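Local coordinates for protein member of DUF4221 family (Bacteroides vulgatus, PDB 3S9J) that is of unknown function but folds as a six-bladed beta-propeller of the DUF4221 family and binds sodium ions in the crystal, at residues K39-D53 against I56-L70. Residues are numbered along the deposited sequence; the frame is centred on the assembly and turned at random.
Sequences KEYLHFENTQKSLYD and IFDIENQQIAKRIPL. With NA (sodium ion), chain D.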
ATOM      1  N   LYS A  39     -20.394   3.586  11.249  1.00 30.78           N
ATOM      2  CA  LYS A  39     -19.603   4.785  10.938  0.50 31.05           C
ATOM      3  C   LYS A  39     -18.274   4.399  10.281  1.00 28.92           C
ATOM      4  O   LYS A  39     -17.802   3.270  10.411  1.00 27.06           O
ATOM      5  CB  LYS A  39     -19.320   5.587  12.221  0.50 31.46           C
ATOM      6  CG  LYS A  39     -20.422   6.574  12.636  0.50 35.95           C
ATOM      7  CD  LYS A  39     -20.174   7.176  14.034  0.50 39.62           C
ATOM      8  CE  LYS A  39     -18.741   7.722  14.233  0.50 41.88           C
ATOM      9  NZ  LYS A  39     -18.563   9.177  13.898  0.50 32.62           N
ATOM     10  N   GLU A  40     -17.660   5.344   9.562  1.00 26.60           N
ATOM     11  CA  GLU A  40     -16.357   5.086   8.981  1.00 25.76           C
ATOM     12  C   GLU A  40     -15.253   5.753   9.817  1.00 25.20           C
ATOM     13  O   GLU A  40     -15.388   6.881  10.325  1.00 25.61           O
ATOM     14  CB  GLU A  40     -16.229   5.503   7.505  1.00 26.48           C
ATOM     15  CG  GLU A  40     -16.638   6.926   7.226  1.00 30.69           C
ATOM     16  CD  GLU A  40     -16.275   7.430   5.830  1.00 29.49           C
ATOM     17  OE1 GLU A  40     -15.561   6.744   5.061  1.00 28.06           O
ATOM     18  OE2 GLU A  40     -16.723   8.542   5.510  1.00 29.75           O
ATOM     19  N   TYR A  41     -14.134   5.061   9.868  1.00 24.95           N
ATOM     20  CA  TYR A  41     -12.981   5.453  10.628  1.00 22.02           C
ATOM     21  C   TYR A  41     -11.713   5.271   9.788  1.00 23.26           C
ATOM     22  O   TYR A  41     -11.709   4.549   8.791  1.00 23.50           O
ATOM     23  CB  TYR A  41     -12.864   4.587  11.891  1.00 22.62           C
ATOM     24  CG  TYR A  41     -14.031   4.733  12.827  1.00 22.26           C
ATOM     25  CD1 TYR A  41     -14.053   5.723  13.780  1.00 25.74           C
ATOM     26  CD2 TYR A  41     -15.109   3.852  12.759  1.00 25.80           C
ATOM     27  CE1 TYR A  41     -15.140   5.901  14.621  1.00 30.39           C
ATOM     28  CE2 TYR A  41     -16.193   4.006  13.605  1.00 27.50           C
ATOM     29  CZ  TYR A  41     -16.195   5.029  14.534  1.00 30.42           C
ATOM     30  OH  TYR A  41     -17.255   5.200  15.382  1.00 33.44           O
ATOM     31  N   LEU A  42     -10.637   5.898  10.249  1.00 24.08           N
ATOM     32  CA  LEU A  42      -9.309   5.621   9.731  0.50 21.52           C
ATOM     33  C   LEU A  42      -8.464   4.963  10.831  1.00 22.38           C
ATOM     34  O   LEU A  42      -8.231   5.536  11.899  1.00 24.05           O
ATOM     35  CB  LEU A  42      -8.654   6.913   9.181  0.50 22.91           C
ATOM     36  CG  LEU A  42      -7.342   6.786   8.413  0.50 16.89           C
ATOM     37  CD1 LEU A  42      -7.532   5.932   7.167  0.50 17.89           C
ATOM     38  CD2 LEU A  42      -6.722   8.184   8.047  0.50 14.46           C
ATOM     39  N   HIS A  43      -8.015   3.751  10.545  1.00 20.97           N
ATOM     40  CA  HIS A  43      -7.031   3.038  11.348  1.00 19.78           C
ATOM     41  C   HIS A  43      -5.674   3.657  10.995  1.00 20.58           C
ATOM     42  O   HIS A  43      -5.266   3.614   9.843  1.00 21.11           O
ATOM     43  CB  HIS A  43      -7.044   1.581  10.958  1.00 20.62           C
ATOM     44  CG  HIS A  43      -5.929   0.759  11.541  1.00 21.04           C
ATOM     45  ND1 HIS A  43      -6.153  -0.187  12.522  1.00 22.17           N
ATOM     46  CD2 HIS A  43      -4.599   0.703  11.255  1.00 19.78           C
ATOM     47  CE1 HIS A  43      -5.004  -0.760  12.844  1.00 24.62           C
ATOM     48  NE2 HIS A  43      -4.051  -0.264  12.072  1.00 20.89           N
ATOM     49  N   PHE A  44      -4.970   4.213  11.964  1.00 18.46           N
ATOM     50  CA  PHE A  44      -3.739   4.937  11.679  1.00 18.29           C
ATOM     51  C   PHE A  44      -2.650   4.407  12.597  1.00 19.18           C
ATOM     52  O   PHE A  44      -2.608   4.747  13.771  1.00 19.01           O
ATOM     53  CB  PHE A  44      -4.003   6.419  11.898  1.00 19.17           C
ATOM     54  CG  PHE A  44      -2.851   7.361  11.575  1.00 20.13           C
ATOM     55  CD1 PHE A  44      -1.878   7.660  12.528  1.00 19.78           C
ATOM     56  CD2 PHE A  44      -2.819   8.025  10.361  1.00 20.27           C
ATOM     57  CE1 PHE A  44      -0.865   8.597  12.252  1.00 24.37           C
ATOM     58  CE2 PHE A  44      -1.799   8.963  10.091  1.00 21.01           C
ATOM     59  CZ  PHE A  44      -0.842   9.245  11.053  1.00 21.91           C
ATOM     60  N   GLU A  45      -1.784   3.556  12.056  1.00 18.90           N
ATOM     61  CA  GLU A  45      -0.696   3.014  12.843  1.00 19.00           C
ATOM     62  C   GLU A  45       0.251   4.144  13.187  1.00 21.45           C
ATOM     63  O   GLU A  45       0.739   4.811  12.307  1.00 22.20           O
ATOM     64  CB  GLU A  45       0.060   1.927  12.113  1.00 20.08           C
ATOM     65  CG  GLU A  45       1.134   1.289  12.982  1.00 17.46           C
ATOM     66  CD  GLU A  45       1.859   0.195  12.237  1.00 25.04           C
ATOM     67  OE1 GLU A  45       1.172  -0.729  11.762  1.00 23.18           O
ATOM     68  OE2 GLU A  45       3.093   0.257  12.136  1.00 24.04           O
ATOM     69  N   ASN A  46       0.509   4.353  14.454  1.00 18.78           N
ATOM     70  CA  ASN A  46       1.301   5.526  14.910  1.00 16.99           C
ATOM     71  C   ASN A  46       2.583   4.998  15.541  1.00 19.27           C
ATOM     72  O   ASN A  46       2.768   5.042  16.767  1.00 19.85           O
ATOM     73  CB  ASN A  46       0.424   6.295  15.909  1.00 20.55           C
ATOM     74  CG  ASN A  46       1.069   7.548  16.450  1.00 20.42           C
ATOM     75  OD1 ASN A  46       1.706   8.310  15.703  1.00 19.95           O
ATOM     76  ND2 ASN A  46       0.898   7.786  17.765  1.00 19.72           N
ATOM     77  N   THR A  47       3.461   4.486  14.673  1.00 18.56           N
ATOM     78  CA  THR A  47       4.699   3.837  15.123  1.00 19.25           C
ATOM     79  C   THR A  47       5.939   4.558  14.601  1.00 21.25           C
ATOM     80  O   THR A  47       7.068   4.060  14.759  1.00 24.41           O
ATOM     81  CB  THR A  47       4.746   2.357  14.666  1.00 20.73           C
ATOM     82  OG1 THR A  47       4.476   2.305  13.267  1.00 20.94           O
ATOM     83  CG2 THR A  47       3.702   1.535  15.465  1.00 22.45           C
ATOM     84  N   GLN A  48       5.758   5.711  13.966  1.00 20.77           N
ATOM     85  CA  GLN A  48       6.929   6.480  13.504  1.00 21.94           C
ATOM     86  C   GLN A  48       7.655   7.110  14.683  1.00 22.27           C
ATOM     87  O   GLN A  48       7.079   7.409  15.727  1.00 20.17           O
ATOM     88  CB  GLN A  48       6.551   7.558  12.509  1.00 22.78           C
ATOM     89  CG  GLN A  48       6.017   7.014  11.201  1.00 23.09           C
ATOM     90  CD  GLN A  48       7.036   6.216  10.422  1.00 28.74           C
ATOM     91  OE1 GLN A  48       6.779   5.090  10.002  1.00 39.09           O
ATOM     92  NE2 GLN A  48       8.165   6.765  10.257  1.00 29.65           N
ATOM     93  N   LYS A  49       8.946   7.300  14.514  1.00 22.74           N
ATOM     94  CA  LYS A  49       9.741   7.966  15.520  1.00 24.35           C
ATOM     95  C   LYS A  49       9.633   7.304  16.858  1.00 23.37           C
ATOM     96  O   LYS A  49       9.753   6.084  16.932  1.00 22.83           O
ATOM     97  CB  LYS A  49       9.466   9.504  15.516  1.00 25.28           C
ATOM     98  CG  LYS A  49       9.707  10.139  14.186  1.00 25.07           C
ATOM     99  CD  LYS A  49       9.572  11.695  14.299  1.00 29.83           C
ATOM    100  CE  LYS A  49      10.224  12.414  13.181  1.00 44.00           C
ATOM    101  NZ  LYS A  49      10.276  13.875  13.532  1.00 45.34           N
ATOM    102  N   SER A  50       9.407   8.031  17.948  1.00 23.91           N
ATOM    103  CA  SER A  50       9.369   7.439  19.270  0.50 24.28           C
ATOM    104  C   SER A  50       7.984   6.914  19.634  1.00 24.50           C
ATOM    105  O   SER A  50       7.782   6.379  20.703  1.00 27.62           O
ATOM    106  CB  SER A  50       9.815   8.471  20.320  0.50 26.40           C
ATOM    107  OG  SER A  50       8.915   9.564  20.343  0.50 26.34           O
ATOM    108  N   LEU A  51       7.013   7.120  18.748  1.00 21.55           N
ATOM    109  CA  LEU A  51       5.634   6.752  19.046  0.60 19.87           C
ATOM    110  C   LEU A  51       5.417   5.271  18.805  1.00 20.42           C
ATOM    111  O   LEU A  51       6.081   4.662  17.979  1.00 20.91           O
ATOM    112  CB  LEU A  51       4.665   7.539  18.171  0.60 22.23           C
ATOM    113  CG  LEU A  51       4.804   9.050  18.410  0.60 25.09           C
ATOM    114  CD1 LEU A  51       4.066   9.773  17.393  0.60 26.29           C
ATOM    115  CD2 LEU A  51       4.344   9.430  19.828  0.60 17.22           C
ATOM    116  N   TYR A  52       4.480   4.692  19.537  1.00 20.61           N
ATOM    117  CA  TYR A  52       4.201   3.253  19.378  1.00 22.70           C
ATOM    118  C   TYR A  52       2.803   2.877  19.860  1.00 20.18           C
ATOM    119  O   TYR A  52       2.619   2.309  20.942  1.00 23.62           O
ATOM    120  CB  TYR A  52       5.267   2.459  20.119  1.00 21.33           C
ATOM    121  CG  TYR A  52       5.488   1.037  19.634  1.00 18.90           C
ATOM    122  CD1 TYR A  52       6.078   0.792  18.407  1.00 21.14           C
ATOM    123  CD2 TYR A  52       5.133  -0.055  20.423  1.00 18.07           C
ATOM    124  CE1 TYR A  52       6.342  -0.512  17.981  1.00 23.09           C
ATOM    125  CE2 TYR A  52       5.378  -1.371  19.982  1.00 20.58           C
ATOM    126  CZ  TYR A  52       6.010  -1.577  18.777  1.00 24.75           C
ATOM    127  OH  TYR A  52       6.312  -2.866  18.378  1.00 24.95           O
ATOM    128  N   ASP A  53       1.816   3.201  19.037  1.00 20.31           N
ATOM    129  CA  ASP A  53       0.432   2.842  19.264  1.00 20.64           C
ATOM    130  C   ASP A  53      -0.355   2.916  17.966  1.00 19.87           C
ATOM    131  O   ASP A  53       0.208   3.143  16.899  1.00 20.39           O
ATOM    132  CB  ASP A  53      -0.197   3.669  20.402  1.00 21.09           C
ATOM    133  CG  ASP A  53      -0.247   5.182  20.135  1.00 23.51           C
ATOM    134  OD1 ASP A  53      -0.326   5.616  18.969  1.00 24.86           O
ATOM    135  OD2 ASP A  53      -0.205   5.944  21.159  1.00 23.15           O
ATOM    136  N   ILE A  56      -7.179   5.669  16.105  1.00 20.07           N
ATOM    137  CA  ILE A  56      -8.324   5.551  15.256  1.00 20.54           C
ATOM    138  C   ILE A  56      -8.945   6.930  15.112  1.00 22.66           C
ATOM    139  O   ILE A  56      -9.286   7.556  16.122  1.00 22.83           O
ATOM    140  CB  ILE A  56      -9.381   4.581  15.868  1.00 21.62           C
ATOM    141  CG1 ILE A  56      -8.764   3.215  16.180  1.00 24.52           C
ATOM    142  CG2 ILE A  56     -10.633   4.493  14.930  1.00 20.71           C
ATOM    143  CD1 ILE A  56      -8.147   2.474  14.981  1.00 21.08           C
ATOM    144  N   PHE A  57      -9.052   7.426  13.881  1.00 21.74           N
ATOM    145  CA  PHE A  57      -9.665   8.707  13.619  1.00 21.44           C
ATOM    146  C   PHE A  57     -11.127   8.560  13.200  1.00 23.25           C
ATOM    147  O   PHE A  57     -11.446   7.721  12.380  1.00 22.68           O
ATOM    148  CB  PHE A  57      -8.953   9.464  12.506  1.00 23.40           C
ATOM    149  CG  PHE A  57      -7.570   9.968  12.870  1.00 21.80           C
ATOM    150  CD1 PHE A  57      -7.399  11.089  13.683  1.00 25.14           C
ATOM    151  CD2 PHE A  57      -6.458   9.349  12.381  1.00 24.53           C
ATOM    152  CE1 PHE A  57      -6.137  11.545  14.008  1.00 22.47           C
ATOM    153  CE2 PHE A  57      -5.198   9.823  12.666  1.00 21.62           C
ATOM    154  CZ  PHE A  57      -5.016  10.925  13.460  1.00 22.20           C
ATOM    155  N   ASP A  58     -11.957   9.442  13.731  1.00 24.16           N
ATOM    156  CA  ASP A  58     -13.399   9.565  13.403  1.00 26.70           C
ATOM    157  C   ASP A  58     -13.576  10.520  12.231  1.00 25.16           C
ATOM    158  O   ASP A  58     -13.319  11.719  12.358  1.00 26.06           O
ATOM    159  CB  ASP A  58     -14.092  10.067  14.648  1.00 28.72           C
ATOM    160  CG  ASP A  58     -15.602  10.220  14.486  1.00 36.86           C
ATOM    161  OD1 ASP A  58     -16.111  10.290  13.340  1.00 34.54           O
ATOM    162  OD2 ASP A  58     -16.245  10.317  15.548  1.00 38.36           O
ATOM    163  N   ILE A  59     -13.937   9.978  11.070  1.00 25.82           N
ATOM    164  CA  ILE A  59     -13.990  10.761   9.843  1.00 26.90           C
ATOM    165  C   ILE A  59     -15.095  11.821   9.882  1.00 27.34           C
ATOM    166  O   ILE A  59     -14.844  13.010   9.602  1.00 26.24           O
ATOM    167  CB  ILE A  59     -14.088   9.850   8.605  1.00 25.75           C
ATOM    168  CG1 ILE A  59     -12.747   9.120   8.373  1.00 29.81           C
ATOM    169  CG2 ILE A  59     -14.452  10.695   7.360  1.00 27.52           C
ATOM    170  CD1 ILE A  59     -12.845   7.910   7.459  1.00 25.91           C
ATOM    171  N   GLU A  60     -16.305  11.417  10.273  1.00 27.78           N
ATOM    172  CA  GLU A  60     -17.453  12.329  10.328  1.00 29.27           C
ATOM    173  C   GLU A  60     -17.155  13.506  11.249  1.00 30.20           C
ATOM    174  O   GLU A  60     -17.491  14.625  10.934  1.00 29.81           O
ATOM    175  CB  GLU A  60     -18.693  11.562  10.836  1.00 31.69           C
ATOM    176  CG  GLU A  60     -19.967  12.409  11.002  1.00 38.74           C
ATOM    177  CD  GLU A  60     -21.069  11.737  11.877  1.00 52.06           C
ATOM    178  OE1 GLU A  60     -20.892  10.605  12.414  1.00 55.83           O
ATOM    179  OE2 GLU A  60     -22.127  12.385  12.043  1.00 63.26           O
ATOM    180  N   ASN A  61     -16.527  13.235  12.397  1.00 27.47           N
ATOM    181  CA  ASN A  61     -16.315  14.241  13.421  1.00 29.84           C
ATOM    182  C   ASN A  61     -14.920  14.882  13.400  1.00 29.42           C
ATOM    183  O   ASN A  61     -14.630  15.783  14.186  1.00 29.85           O
ATOM    184  CB  ASN A  61     -16.641  13.636  14.800  1.00 30.38           C
ATOM    185  CG  ASN A  61     -18.119  13.305  14.937  1.00 30.74           C
ATOM    186  OD1 ASN A  61     -18.964  14.170  14.692  1.00 30.81           O
ATOM    187  ND2 ASN A  61     -18.425  12.074  15.289  1.00 31.15           N
ATOM    188  N   GLN A  62     -14.107  14.490  12.422  1.00 28.86           N
ATOM    189  CA  GLN A  62     -12.750  15.023  12.237  1.00 26.69           C
ATOM    190  C   GLN A  62     -11.952  15.155  13.539  1.00 24.98           C
ATOM    191  O   GLN A  62     -11.426  16.227  13.857  1.00 28.59           O
ATOM    192  CB  GLN A  62     -12.794  16.339  11.469  1.00 27.51           C
ATOM    193  CG  GLN A  62     -13.459  16.150  10.096  1.00 30.97           C
ATOM    194  CD  GLN A  62     -13.393  17.373   9.199  1.00 36.93           C
ATOM    195  OE1 GLN A  62     -12.349  17.975   9.021  1.00 30.43           O
ATOM    196  NE2 GLN A  62     -14.519  17.730   8.623  1.00 41.78           N
ATOM    197  N   GLN A  63     -11.844  14.045  14.256  1.00 24.68           N
ATOM    198  CA  GLN A  63     -11.122  14.013  15.522  1.00 23.67           C
ATOM    199  C   GLN A  63     -10.628  12.600  15.796  1.00 24.78           C
ATOM    200  O   GLN A  63     -10.981  11.655  15.098  1.00 25.98           O
ATOM    201  CB  GLN A  63     -12.042  14.512  16.663  1.00 26.39           C
ATOM    202  CG  GLN A  63     -13.127  13.561  16.985  1.00 27.83           C
ATOM    203  CD  GLN A  63     -13.963  14.051  18.192  1.00 30.00           C
ATOM    204  OE1 GLN A  63     -14.381  15.188  18.235  1.00 32.61           O
ATOM    205  NE2 GLN A  63     -14.140  13.194  19.163  1.00 36.27           N
ATOM    206  N   ILE A  64      -9.804  12.456  16.826  1.00 24.22           N
ATOM    207  CA  ILE A  64      -9.429  11.147  17.337  1.00 23.62           C
ATOM    208  C   ILE A  64     -10.602  10.463  18.043  1.00 23.30           C
ATOM    209  O   ILE A  64     -11.223  11.057  18.947  1.00 24.70           O
ATOM    210  CB  ILE A  64      -8.192  11.245  18.275  1.00 22.16           C
ATOM    211  CG1 ILE A  64      -6.977  11.698  17.434  1.00 24.99           C
ATOM    212  CG2 ILE A  64      -7.900   9.912  18.945  1.00 23.58           C
ATOM    213  CD1 ILE A  64      -5.725  11.997  18.285  1.00 21.62           C
ATOM    214  N   ALA A  65     -10.876   9.232  17.625  1.00 22.33           N
ATOM    215  CA  ALA A  65     -11.912   8.363  18.274  1.00 24.00           C
ATOM    216  C   ALA A  65     -11.355   7.570  19.443  1.00 26.63           C
ATOM    217  O   ALA A  65     -12.027   7.434  20.467  1.00 26.67           O
ATOM    218  CB  ALA A  65     -12.505   7.363  17.257  1.00 22.94           C
ATOM    219  N   LYS A  66     -10.204   6.945  19.255  1.00 23.94           N
ATOM    220  CA  LYS A  66      -9.571   6.193  20.319  1.00 26.03           C
ATOM    221  C   LYS A  66      -8.112   5.931  20.018  1.00 23.26           C
ATOM    222  O   LYS A  66      -7.668   6.124  18.883  1.00 23.08           O
ATOM    223  CB  LYS A  66     -10.284   4.893  20.631  1.00 27.46           C
ATOM    224  CG  LYS A  66     -10.227   3.815  19.659  1.00 28.68           C
ATOM    225  CD  LYS A  66     -11.071   2.602  20.169  1.00 32.75           C
ATOM    226  CE  LYS A  66     -11.088   1.477  19.185  1.00 33.75           C
ATOM    227  NZ  LYS A  66     -12.260   0.526  19.372  1.00 31.07           N
ATOM    228  N   ARG A  67      -7.418   5.479  21.048  1.00 21.33           N
ATOM    229  CA  ARG A  67      -6.004   5.156  20.984  1.00 21.91           C
ATOM    230  C   ARG A  67      -5.858   3.752  21.502  1.00 24.07           C
ATOM    231  O   ARG A  67      -6.313   3.429  22.616  1.00 23.85           O
ATOM    232  CB  ARG A  67      -5.208   6.132  21.844  1.00 23.41           C
ATOM    233  CG  ARG A  67      -3.711   5.955  21.829  1.00 24.62           C
ATOM    234  CD  ARG A  67      -3.035   7.089  22.576  1.00 23.35           C
ATOM    235  NE  ARG A  67      -3.284   8.386  21.935  1.00 23.15           N
ATOM    236  CZ  ARG A  67      -2.604   8.915  20.927  1.00 22.82           C
ATOM    237  NH1 ARG A  67      -1.557   8.297  20.395  1.00 23.01           N
ATOM    238  NH2 ARG A  67      -2.954  10.108  20.464  1.00 21.93           N
ATOM    239  N   ILE A  68      -5.278   2.900  20.672  1.00 22.07           N
ATOM    240  CA  ILE A  68      -5.033   1.506  21.025  1.00 21.35           C
ATOM    241  C   ILE A  68      -3.581   1.365  21.435  1.00 20.63           C
ATOM    242  O   ILE A  68      -2.675   1.602  20.629  1.00 22.15           O
ATOM    243  CB  ILE A  68      -5.357   0.592  19.857  1.00 21.69           C
ATOM    244  CG1 ILE A  68      -6.805   0.800  19.398  1.00 24.69           C
ATOM    245  CG2 ILE A  68      -5.050  -0.908  20.211  1.00 22.49           C
ATOM    246  CD1 ILE A  68      -7.190  -0.005  18.138  1.00 24.41           C
ATOM    247  N   PRO A  69      -3.329   1.035  22.705  1.00 24.19           N
ATOM    248  CA  PRO A  69      -1.941   0.965  23.141  1.00 24.19           C
ATOM    249  C   PRO A  69      -1.230  -0.242  22.556  1.00 25.95           C
ATOM    250  O   PRO A  69      -1.860  -1.281  22.291  1.00 24.99           O
ATOM    251  CB  PRO A  69      -2.046   0.862  24.668  1.00 30.33           C
ATOM    252  CG  PRO A  69      -3.368   0.375  24.915  1.00 30.32           C
ATOM    253  CD  PRO A  69      -4.261   0.749  23.793  1.00 29.55           C
ATOM    254  N   LEU A  70       0.071  -0.093  22.335  1.00 23.73           N
ATOM    255  CA  LEU A  70       0.956  -1.189  21.926  1.00 24.95           C
ATOM    256  C   LEU A  70       2.106  -1.219  22.911  1.00 26.18           C
ATOM    257  O   LEU A  70       2.753  -0.201  23.128  1.00 24.83           O
ATOM    258  CB  LEU A  70       1.485  -0.973  20.497  1.00 23.95           C
ATOM    259  CG  LEU A  70       0.505  -0.971  19.333  1.00 26.42           C
ATOM    260  CD1 LEU A  70       1.243  -0.628  18.011  1.00 25.39           C
ATOM    261  CD2 LEU A  70      -0.277  -2.322  19.270  1.00 26.36           C
TER
HETATM  262 NA    NA D 402       3.224   2.024  23.198  1.00 24.63          NA
HETATM  263  O   HOH W   1     -17.108   8.683  11.174  1.00 28.51           O
HETATM  264  O   HOH W   2       1.023   2.445  23.900  1.00 24.92           O
HETATM  265  O   HOH W   3       3.823   4.334  23.366  1.00 27.24           O
HETATM  266  O   HOH W   4       5.659   1.580  23.650  1.00 28.32           O
HETATM  267  O   HOH W   5       3.319   1.986  25.723  1.00 39.14           O
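Leu42 and Phe57 form an antiparallel hydrogen-bonded pair, with Leu42 N to Phe57 O and Phe57 N to Leu42 O both 2.9 Å. They join strands 39-46 and 53-58, the two middle strands of a four-stranded beta-propeller blade; strand 63-69 is its outer edge. On the Leu42 face, Phe44 and Phe57 make a T-shaped stack with planes 81° apart. The edge of Phe57 comes in at CE2, 3.6 Å from Phe44 CG, over one face of the Phe44 ring. Leu355 of strand 354-364 touches both side chains. On the other face, Ile56 CG2 packs against Tyr41 CB. At the start of strand 39-46, Lys39 bends at its third and fourth torsions (49° and 92°), bringing NZ to 2.7 Å from Asp58 OD1. Glu60 OE1 is its second salt-bridge partner. Asn61 N also bonds Asp58 OD1, from the opposite face of the carboxylate, giving an Asx motif. Asn61 ND2 bonds Asp58 OD2, so the aspartate is gripped at both oxygens. An alanine in place of Asp58 would probably cost Lys39 the closer of its two salt-bridge partners among these residues and free the Asn61 side-chain amide to turn. Further along, Arg67 NH1 meets Asp53 OD2 at 2.8 Å, in the guanidinium plane, while Asn46 ND2 hydrogen-bonds Asp53 OD1. Beyond this salt bridge sits a sodium ion with four waters, bound by Tyr52 O at 2.4 Å and Leu70 O at 2.3 Å.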